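Local coordinates for protein cytosolic acyl coenzyme A thioester hydrolase (Mus musculus, PDB 2V1O) that hydrolyses long-chain acyl-CoAs, palmitoyl-CoA by preference, to free fatty acids and coenzyme A, and is represented here by its N-terminal hotdog domain, at residues A[74-79]-A[131-136]; A[79-84]-A[138-143]. All coordinates share one frame; numbering follows the deposited sequence.

Contact 1. Residues A[74-79]-A[131-136]; sequences ITYTSK and EQEEEG. With COA (coenzyme A), chain G.
Tyr76, near the end of strand 74-77, sits against Gly136 of helix 131-136, the pair whose CA atoms are nearest, 5.1 Å apart, and the axes of strand and helix cross at -69° with 7.7 Å between them. Tyr76 carries the contact through one face of its ring: the carbonyl carbon of Gly136 lies over the rim of that face, with Tyr76 CD1 and Gly136 C 3.4 Å apart. With CG anti to the backbone N (chi1 -171°), the ring is carried across under the helix backbone. Gly136, with no side chain, lies with its backbone directly against the ring. Farther out, Tyr76 CE1 comes within 3.6 Å of Glu133 O.

No direct hydrogen bond joins the segments; waters bridge them instead. One donates to both Thr75 O and Gln132 O, at 2.8 Å and 2.7 Å. Another lies in the ring plane at the edge of Tyr76, 2.7 Å from its OH, and donates to Glu133 OE2. Beyond the strand, Ser78 OG donates a 2.6 Å hydrogen bond to O9A of coenzyme A.

Thr75 and Tyr76 both face Glu83 on the adjoining strand, a classic beta bulge, placed where the hotdog sheet meets helix 130-146 beside the coenzyme A pocket.

Contact 2. Residues A[79-84]-A[138-143]; sequences KHSVEV and KRYEAQ. With COA (coenzyme A), chain G.
Arg139 meets Glu83 side-on, NE and NH2 each taking one carboxylate oxygen, in a bidentate salt bridge. The bonds run from NE to Glu83 OE2 at 2.7 Å and from NH2 to Glu83 OE1 at 2.8 Å, both fairly straight. Each oxygen uses its syn lone pair, and the carboxylate and guanidinium planes are only 14° apart, so the pairing fixes the rotation of both groups. Glu83 reaches out extended, whereas Arg139 bends at chi3 (-63°) to bring its edge round. OE1 has a second partner in Thr75 OG1, which helps hold the carboxylate in place.

One residue along the helix, Tyr140 turns its hydroxyl to the 3'-phosphate of coenzyme A, donating a hydrogen bond from OH to O7A, which lies near the ring plane. The backbone of the facing turn takes another phosphate oxygen: His80 N donates to O9A at 2.9 Å. A water joins Lys79 N to Tyr140 OH. Ser81 OG, obliquely placed near the Tyr140 ring, is hydrogen-bonded to Ser78 OG.

Strand 82-91 lies between strands 67-77 and 98-112, with helix 130-146 set beside its start; Trp107 of strand 98-112 touches Ser81, Glu83 and Gln143.

Overall arrangement
Contacts 1 and 2 are successive footholds of one helix, 130-146, on two neighbouring inner strands, 67-77 and 82-91, of the antiparallel hotdog sheet, their centres about 7 Å apart. The segments alternate along the chain (74-79, 79-84, 131-136, 138-143), and the two contacts share Lys79. Each strand gives a partner to a different part of the helix. The two contacts also touch directly, Tyr76 CE2 packing on Tyr140 CB at 3.5 Å. Between them they supply hydrogen-bond donors to the 3'-phosphate of coenzyme A; the same coenzyme is also hydrogen-bonded by Phe58 and Asp57 of a second subunit.

Contact 1. Residues A[74-79]-A[131-136]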
loop_
_atom_site.group_PDB
_atom_site.type_symbol
_atom_site.label_atom_id
_atom_site.label_comp_id
_atom_site.label_asym_id
_atom_site.label_seq_id
_atom_site.Cartn_x
_atom_site.Cartn_y
_atom_site.Cartn_z
ATOM N N ILE A 74 -2.694 -28.738 2.900
ATOM C CA ILE A 74 -3.912 -29.171 3.578
ATOM C C ILE A 74 -3.616 -30.528 4.213
ATOM O O ILE A 74 -3.280 -31.487 3.517
ATOM C CB ILE A 74 -5.132 -29.288 2.626
ATOM C CG1 ILE A 74 -5.487 -27.919 2.030
ATOM C CG2 ILE A 74 -6.340 -29.909 3.375
ATOM C CD1 ILE A 74 -6.446 -27.986 0.825
ATOM N N THR A 75 -3.743 -30.589 5.532
ATOM C CA THR A 75 -3.342 -31.767 6.290
ATOM C C THR A 75 -4.533 -32.546 6.841
ATOM O O THR A 75 -4.396 -33.709 7.236
ATOM C CB THR A 75 -2.370 -31.378 7.413
ATOM O OG1 THR A 75 -2.928 -30.301 8.181
ATOM C CG2 THR A 75 -1.046 -30.926 6.802
ATOM N N TYR A 76 -5.702 -31.902 6.864
ATOM C CA TYR A 76 -6.937 -32.561 7.287
ATOM C C TYR A 76 -8.170 -31.840 6.753
ATOM O O TYR A 76 -8.154 -30.616 6.552
ATOM C CB TYR A 76 -7.017 -32.664 8.827
ATOM C CG TYR A 76 -8.168 -33.518 9.315
ATOM C CD1 TYR A 76 -8.123 -34.911 9.204
ATOM C CD2 TYR A 76 -9.314 -32.936 9.855
ATOM C CE1 TYR A 76 -9.178 -35.695 9.627
ATOM C CE2 TYR A 76 -10.378 -33.718 10.282
ATOM C CZ TYR A 76 -10.298 -35.096 10.168
ATOM O OH TYR A 76 -11.344 -35.877 10.578
ATOM N N THR A 77 -9.234 -32.606 6.514
ATOM C CA THR A 77 -10.557 -32.025 6.284
ATOM C C THR A 77 -11.608 -32.738 7.140
ATOM O O THR A 77 -11.611 -33.972 7.243
ATOM C CB THR A 77 -10.986 -32.043 4.786
ATOM O OG1 THR A 77 -11.091 -33.397 4.314
ATOM C CG2 THR A 77 -10.012 -31.240 3.904
ATOM N N SER A 78 -12.473 -31.950 7.769
ATOM C CA SER A 78 -13.643 -32.465 8.470
ATOM C C SER A 78 -14.845 -32.239 7.551
ATOM O O SER A 78 -14.666 -31.894 6.373
ATOM C CB SER A 78 -13.824 -31.761 9.817
ATOM O OG SER A 78 -14.158 -30.387 9.642
ATOM N N LYS A 79 -16.062 -32.423 8.068
ATOM C CA LYS A 79 -17.253 -32.246 7.237
ATOM C C LYS A 79 -17.357 -30.827 6.660
ATOM O O LYS A 79 -17.695 -30.662 5.486
ATOM C CB LYS A 79 -18.534 -32.614 7.996
ATOM C CG LYS A 79 -19.773 -32.616 7.096
ATOM C CD LYS A 79 -20.992 -33.245 7.743
ATOM C CE LYS A 79 -22.203 -33.100 6.830
ATOM N NZ LYS A 79 -23.401 -33.819 7.365
ATOM N N GLU A 131 -2.498 -43.157 8.738
ATOM C CA GLU A 131 -1.888 -42.471 9.883
ATOM C C GLU A 131 -2.027 -40.943 9.803
ATOM O O GLU A 131 -2.197 -40.271 10.824
ATOM C CB GLU A 131 -0.408 -42.865 9.958
ATOM C CG GLU A 131 0.338 -42.454 11.216
ATOM C CD GLU A 131 1.820 -42.780 11.130
ATOM O OE1 GLU A 131 2.176 -43.974 11.194
ATOM O OE2 GLU A 131 2.629 -41.837 11.003
ATOM N N GLN A 132 -1.942 -40.405 8.589
ATOM C CA GLN A 132 -2.110 -38.971 8.361
ATOM C C GLN A 132 -3.535 -38.519 8.686
ATOM O O GLN A 132 -3.739 -37.464 9.297
ATOM C CB GLN A 132 -1.739 -38.616 6.919
ATOM C CG GLN A 132 -0.260 -38.804 6.601
ATOM C CD GLN A 132 0.048 -38.634 5.121
ATOM O OE1 GLN A 132 -0.762 -38.984 4.260
ATOM N NE2 GLN A 132 1.232 -38.103 4.820
ATOM N N GLU A 133 -4.516 -39.330 8.292
ATOM C CA GLU A 133 -5.913 -39.024 8.587
ATOM C C GLU A 133 -6.201 -39.113 10.084
ATOM O O GLU A 133 -6.874 -38.239 10.642
ATOM C CB GLU A 133 -6.871 -39.923 7.803
ATOM C CG GLU A 133 -8.319 -39.459 7.925
ATOM C CD GLU A 133 -9.284 -40.252 7.079
ATOM O OE1 GLU A 133 -8.902 -41.323 6.566
ATOM O OE2 GLU A 133 -10.438 -39.798 6.936
ATOM N N GLU A 134 -5.678 -40.161 10.721
ATOM C CA GLU A 134 -5.823 -40.361 12.164
ATOM C C GLU A 134 -5.254 -39.196 12.970
ATOM O O GLU A 134 -5.886 -38.732 13.919
ATOM C CB GLU A 134 -5.163 -41.671 12.601
ATOM C CG GLU A 134 -5.789 -42.914 11.996
ATOM C CD GLU A 134 -5.071 -44.187 12.392
ATOM O OE1 GLU A 134 -3.856 -44.134 12.704
ATOM O OE2 GLU A 134 -5.727 -45.250 12.392
ATOM N N GLU A 135 -4.068 -38.729 12.582
ATOM C CA GLU A 135 -3.397 -37.625 13.269
ATOM C C GLU A 135 -4.167 -36.315 13.118
ATOM O O GLU A 135 -4.319 -35.562 14.086
ATOM C CB GLU A 135 -1.961 -37.466 12.770
ATOM C CG GLU A 135 -1.003 -38.558 13.262
ATOM C CD GLU A 135 0.293 -38.625 12.461
ATOM O OE1 GLU A 135 0.458 -37.841 11.499
ATOM O OE2 GLU A 135 1.155 -39.471 12.791
ATOM N N GLY A 136 -4.644 -36.053 11.902
ATOM C CA GLY A 136 -5.488 -34.894 11.628
ATOM C C GLY A 136 -6.811 -34.945 12.371
ATOM O O GLY A 136 -7.276 -33.929 12.893
HETATM N N1A COA G . -12.068 -23.215 14.627
HETATM C C2A COA G . -12.154 -24.366 13.878
HETATM N N3A COA G . -13.372 -24.754 13.370
HETATM C C4A COA G . -14.473 -23.995 13.610
HETATM C C5A COA G . -14.409 -22.825 14.356
HETATM C C6A COA G . -13.185 -22.433 14.868
HETATM N N6A COA G . -13.076 -21.331 15.608
HETATM N N7A COA G . -15.658 -22.294 14.419
HETATM C C8A COA G . -16.496 -23.102 13.735
HETATM N N9A COA G . -15.773 -24.150 13.234
HETATM C C1B COA G . -16.217 -25.189 12.305
HETATM C C2B COA G . -17.067 -26.244 12.998
HETATM O O2B COA G . -16.262 -27.168 13.694
HETATM C C3B COA G . -17.835 -26.815 11.816
HETATM O O3B COA G . -17.103 -27.820 11.138
HETATM P P3B COA G . -17.455 -29.386 11.309
HETATM O O7A COA G . -17.103 -29.769 12.709
HETATM O O8A COA G . -18.936 -29.569 11.074
HETATM O O9A COA G . -16.635 -30.173 10.317
HETATM C C4B COA G . -17.968 -25.621 10.871
HETATM O O4B COA G . -17.046 -24.640 11.310
HETATM C C5B COA G . -19.377 -25.039 10.840
HETATM O O5B COA G . -19.870 -24.843 12.146
HETATM P P1A COA G . -21.256 -24.058 12.335
HETATM O O1A COA G . -22.220 -24.491 11.266
HETATM O O2A COA G . -21.749 -24.306 13.744
HETATM O O3A COA G . -20.922 -22.498 12.123
HETATM P P2A COA G . -20.477 -21.482 13.283
HETATM O O4A COA G . -19.608 -22.146 14.324
HETATM O O5A COA G . -21.668 -20.771 13.884
HETATM O O6A COA G . -19.637 -20.407 12.440
HETATM C CBP COA G . -17.756 -19.541 11.225
HETATM C CCP COA G . -18.359 -20.755 11.932
HETATM C CDP COA G . -16.274 -19.821 10.948
HETATM C CEP COA G . -18.491 -19.395 9.893
HETATM C CAP COA G . -17.938 -18.306 12.119
HETATM O OAP COA G . -17.318 -18.486 13.377
HETATM C C9P COA G . -17.425 -17.038 11.480
HETATM O O9P COA G . -18.166 -16.429 10.466
HETATM N N8P COA G . -16.274 -16.557 11.931
HETATM C C7P COA G . -15.582 -15.460 11.277
HETATM C C6P COA G . -14.816 -15.928 10.040
HETATM C C5P COA G . -14.091 -14.749 9.430
HETATM O O5P COA G . -14.745 -13.868 8.845
HETATM N N4P COA G . -12.763 -14.733 9.566
HETATM C C3P COA G . -11.958 -13.517 9.473
HETATM C C2P COA G . -12.276 -12.472 10.566
HETATM S S1P COA G . -11.265 -11.018 10.209
HETATM O O HOH W 1 -2.620 -35.003 8.961
HETATM O O HOH W 2 -11.064 -38.410 9.635
HETATM O O HOH W 3 -10.532 -36.334 6.538
#

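Contact 2. Residues A[79-84]-A[138-143]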
loop_
_atom_site.group_PDB
_atom_site.type_symbol
_atom_site.label_atom_id
_atom_site.label_comp_id
_atom_site.label_asym_id
_atom_site.label_seq_id
_atom_site.Cartn_x
_atom_site.Cartn_y
_atom_site.Cartn_z
ATOM N N LYS A 79 -16.062 -32.423 8.068
ATOM C CA LYS A 79 -17.253 -32.246 7.237
ATOM C C LYS A 79 -17.357 -30.827 6.660
ATOM O O LYS A 79 -17.695 -30.662 5.486
ATOM C CB LYS A 79 -18.534 -32.614 7.996
ATOM C CG LYS A 79 -19.773 -32.616 7.096
ATOM C CD LYS A 79 -20.992 -33.245 7.743
ATOM C CE LYS A 79 -22.203 -33.100 6.830
ATOM N NZ LYS A 79 -23.401 -33.819 7.365
ATOM N N HIS A 80 -17.048 -29.827 7.486
ATOM C CA HIS A 80 -17.202 -28.417 7.115
ATOM C C HIS A 80 -15.974 -27.546 7.379
ATOM O O HIS A 80 -16.088 -26.317 7.427
ATOM C CB HIS A 80 -18.401 -27.798 7.842
ATOM C CG HIS A 80 -19.665 -28.586 7.714
ATOM N ND1 HIS A 80 -20.447 -28.563 6.581
ATOM C CD2 HIS A 80 -20.285 -29.416 8.585
ATOM C CE1 HIS A 80 -21.499 -29.343 6.760
ATOM N NE2 HIS A 80 -21.424 -29.872 7.967
ATOM N N SER A 81 -14.802 -28.158 7.537
ATOM C CA SER A 81 -13.596 -27.370 7.815
ATOM C C SER A 81 -12.319 -27.977 7.219
ATOM O O SER A 81 -12.270 -29.170 6.899
ATOM C CB SER A 81 -13.440 -27.079 9.322
ATOM O OG SER A 81 -12.802 -28.139 10.020
ATOM N N VAL A 82 -11.301 -27.127 7.081
ATOM C CA VAL A 82 -10.026 -27.474 6.452
ATOM C C VAL A 82 -8.890 -27.085 7.387
ATOM O O VAL A 82 -8.827 -25.942 7.850
ATOM C CB VAL A 82 -9.831 -26.695 5.114
ATOM C CG1 VAL A 82 -8.484 -27.067 4.425
ATOM C CG2 VAL A 82 -11.016 -26.912 4.171
ATOM N N GLU A 83 -7.992 -28.030 7.660
ATOM C CA GLU A 83 -6.789 -27.732 8.423
ATOM C C GLU A 83 -5.630 -27.516 7.454
ATOM O O GLU A 83 -5.403 -28.333 6.555
ATOM C CB GLU A 83 -6.465 -28.864 9.401
ATOM C CG GLU A 83 -5.307 -28.549 10.336
ATOM C CD GLU A 83 -4.725 -29.794 10.990
ATOM O OE1 GLU A 83 -4.441 -30.770 10.264
ATOM O OE2 GLU A 83 -4.562 -29.792 12.230
ATOM N N VAL A 84 -4.917 -26.406 7.634
ATOM C CA VAL A 84 -3.787 -26.056 6.767
ATOM C C VAL A 84 -2.545 -25.825 7.618
ATOM O O VAL A 84 -2.588 -25.085 8.608
ATOM C CB VAL A 84 -4.072 -24.771 5.911
ATOM C CG1 VAL A 84 -2.875 -24.453 5.004
ATOM C CG2 VAL A 84 -5.378 -24.906 5.082
ATOM N N LYS A 138 -7.426 -36.414 15.182
ATOM C CA LYS A 138 -7.113 -36.124 16.588
ATOM C C LYS A 138 -6.985 -34.617 16.864
ATOM O O LYS A 138 -7.457 -34.126 17.895
ATOM C CB LYS A 138 -5.828 -36.848 16.998
ATOM C CG LYS A 138 -5.589 -36.903 18.492
ATOM C CD LYS A 138 -4.287 -37.621 18.812
ATOM C CE LYS A 138 -3.836 -37.336 20.241
ATOM N NZ LYS A 138 -4.676 -38.026 21.259
ATOM N N ARG A 139 -6.340 -33.895 15.951
ATOM C CA ARG A 139 -6.199 -32.441 16.085
ATOM C C ARG A 139 -7.554 -31.746 15.929
ATOM O O ARG A 139 -7.861 -30.816 16.675
ATOM C CB ARG A 139 -5.182 -31.886 15.086
ATOM C CG ARG A 139 -3.766 -32.428 15.274
ATOM C CD ARG A 139 -2.741 -31.697 14.403
ATOM N NE ARG A 139 -2.990 -31.877 12.969
ATOM C CZ ARG A 139 -2.498 -32.863 12.220
ATOM N NH1 ARG A 139 -1.708 -33.797 12.751
ATOM N NH2 ARG A 139 -2.793 -32.912 10.926
ATOM N N TYR A 140 -8.349 -32.213 14.966
ATOM C CA TYR A 140 -9.721 -31.745 14.753
ATOM C C TYR A 140 -10.563 -31.895 16.018
ATOM O O TYR A 140 -11.193 -30.942 16.474
ATOM C CB TYR A 140 -10.363 -32.530 13.606
ATOM C CG TYR A 140 -11.866 -32.383 13.513
ATOM C CD1 TYR A 140 -12.445 -31.150 13.231
ATOM C CD2 TYR A 140 -12.713 -33.485 13.696
ATOM C CE1 TYR A 140 -13.827 -31.008 13.137
ATOM C CE2 TYR A 140 -14.098 -33.352 13.601
ATOM C CZ TYR A 140 -14.645 -32.105 13.322
ATOM O OH TYR A 140 -16.008 -31.954 13.212
ATOM N N GLU A 141 -10.569 -33.102 16.574
ATOM C CA GLU A 141 -11.277 -33.392 17.819
ATOM C C GLU A 141 -10.809 -32.513 18.986
ATOM O O GLU A 141 -11.624 -32.053 19.777
ATOM C CB GLU A 141 -11.129 -34.875 18.162
ATOM C CG GLU A 141 -11.872 -35.802 17.199
ATOM C CD GLU A 141 -11.420 -37.253 17.283
ATOM O OE1 GLU A 141 -10.363 -37.538 17.883
ATOM O OE2 GLU A 141 -12.133 -38.120 16.748
ATOM N N ALA A 142 -9.503 -32.267 19.072
ATOM C CA ALA A 142 -8.930 -31.425 20.129
ATOM C C ALA A 142 -9.510 -29.999 20.111
ATOM O O ALA A 142 -9.996 -29.504 21.141
ATOM C CB ALA A 142 -7.406 -31.394 20.018
ATOM N N GLN A 143 -9.473 -29.356 18.948
ATOM C CA GLN A 143 -9.988 -27.989 18.822
ATOM C C GLN A 143 -11.519 -27.929 18.935
ATOM O O GLN A 143 -12.064 -27.005 19.539
ATOM C CB GLN A 143 -9.443 -27.272 17.565
ATOM C CG GLN A 143 -9.622 -28.002 16.225
ATOM C CD GLN A 143 -10.897 -27.628 15.472
ATOM O OE1 GLN A 143 -11.040 -27.938 14.289
ATOM N NE2 GLN A 143 -11.808 -26.955 16.140
HETATM N N1A COA G . -12.068 -23.215 14.627
HETATM C C2A COA G . -12.154 -24.366 13.878
HETATM N N3A COA G . -13.372 -24.754 13.370
HETATM C C4A COA G . -14.473 -23.995 13.610
HETATM C C5A COA G . -14.409 -22.825 14.356
HETATM C C6A COA G . -13.185 -22.433 14.868
HETATM N N6A COA G . -13.076 -21.331 15.608
HETATM N N7A COA G . -15.658 -22.294 14.419
HETATM C C8A COA G . -16.496 -23.102 13.735
HETATM N N9A COA G . -15.773 -24.150 13.234
HETATM C C1B COA G . -16.217 -25.189 12.305
HETATM C C2B COA G . -17.067 -26.244 12.998
HETATM O O2B COA G . -16.262 -27.168 13.694
HETATM C C3B COA G . -17.835 -26.815 11.816
HETATM O O3B COA G . -17.103 -27.820 11.138
HETATM P P3B COA G . -17.455 -29.386 11.309
HETATM O O7A COA G . -17.103 -29.769 12.709
HETATM O O8A COA G . -18.936 -29.569 11.074
HETATM O O9A COA G . -16.635 -30.173 10.317
HETATM C C4B COA G . -17.968 -25.621 10.871
HETATM O O4B COA G . -17.046 -24.640 11.310
HETATM C C5B COA G . -19.377 -25.039 10.840
HETATM O O5B COA G . -19.870 -24.843 12.146
HETATM P P1A COA G . -21.256 -24.058 12.335
HETATM O O1A COA G . -22.220 -24.491 11.266
HETATM O O2A COA G . -21.749 -24.306 13.744
HETATM O O3A COA G . -20.922 -22.498 12.123
HETATM P P2A COA G . -20.477 -21.482 13.283
HETATM O O4A COA G . -19.608 -22.146 14.324
HETATM O O5A COA G . -21.668 -20.771 13.884
HETATM O O6A COA G . -19.637 -20.407 12.440
HETATM C CBP COA G . -17.756 -19.541 11.225
HETATM C CCP COA G . -18.359 -20.755 11.932
HETATM C CDP COA G . -16.274 -19.821 10.948
HETATM C CEP COA G . -18.491 -19.395 9.893
HETATM C CAP COA G . -17.938 -18.306 12.119
HETATM O OAP COA G . -17.318 -18.486 13.377
HETATM C C9P COA G . -17.425 -17.038 11.480
HETATM O O9P COA G . -18.166 -16.429 10.466
HETATM N N8P COA G . -16.274 -16.557 11.931
HETATM C C7P COA G . -15.582 -15.460 11.277
HETATM C C6P COA G . -14.816 -15.928 10.040
HETATM C C5P COA G . -14.091 -14.749 9.430
HETATM O O5P COA G . -14.745 -13.868 8.845
HETATM N N4P COA G . -12.763 -14.733 9.566
HETATM C C3P COA G . -11.958 -13.517 9.473
HETATM C C2P COA G . -12.276 -12.472 10.566
HETATM S S1P COA G . -11.265 -11.018 10.209
HETATM O O HOH W 4 -16.703 -33.550 10.816
#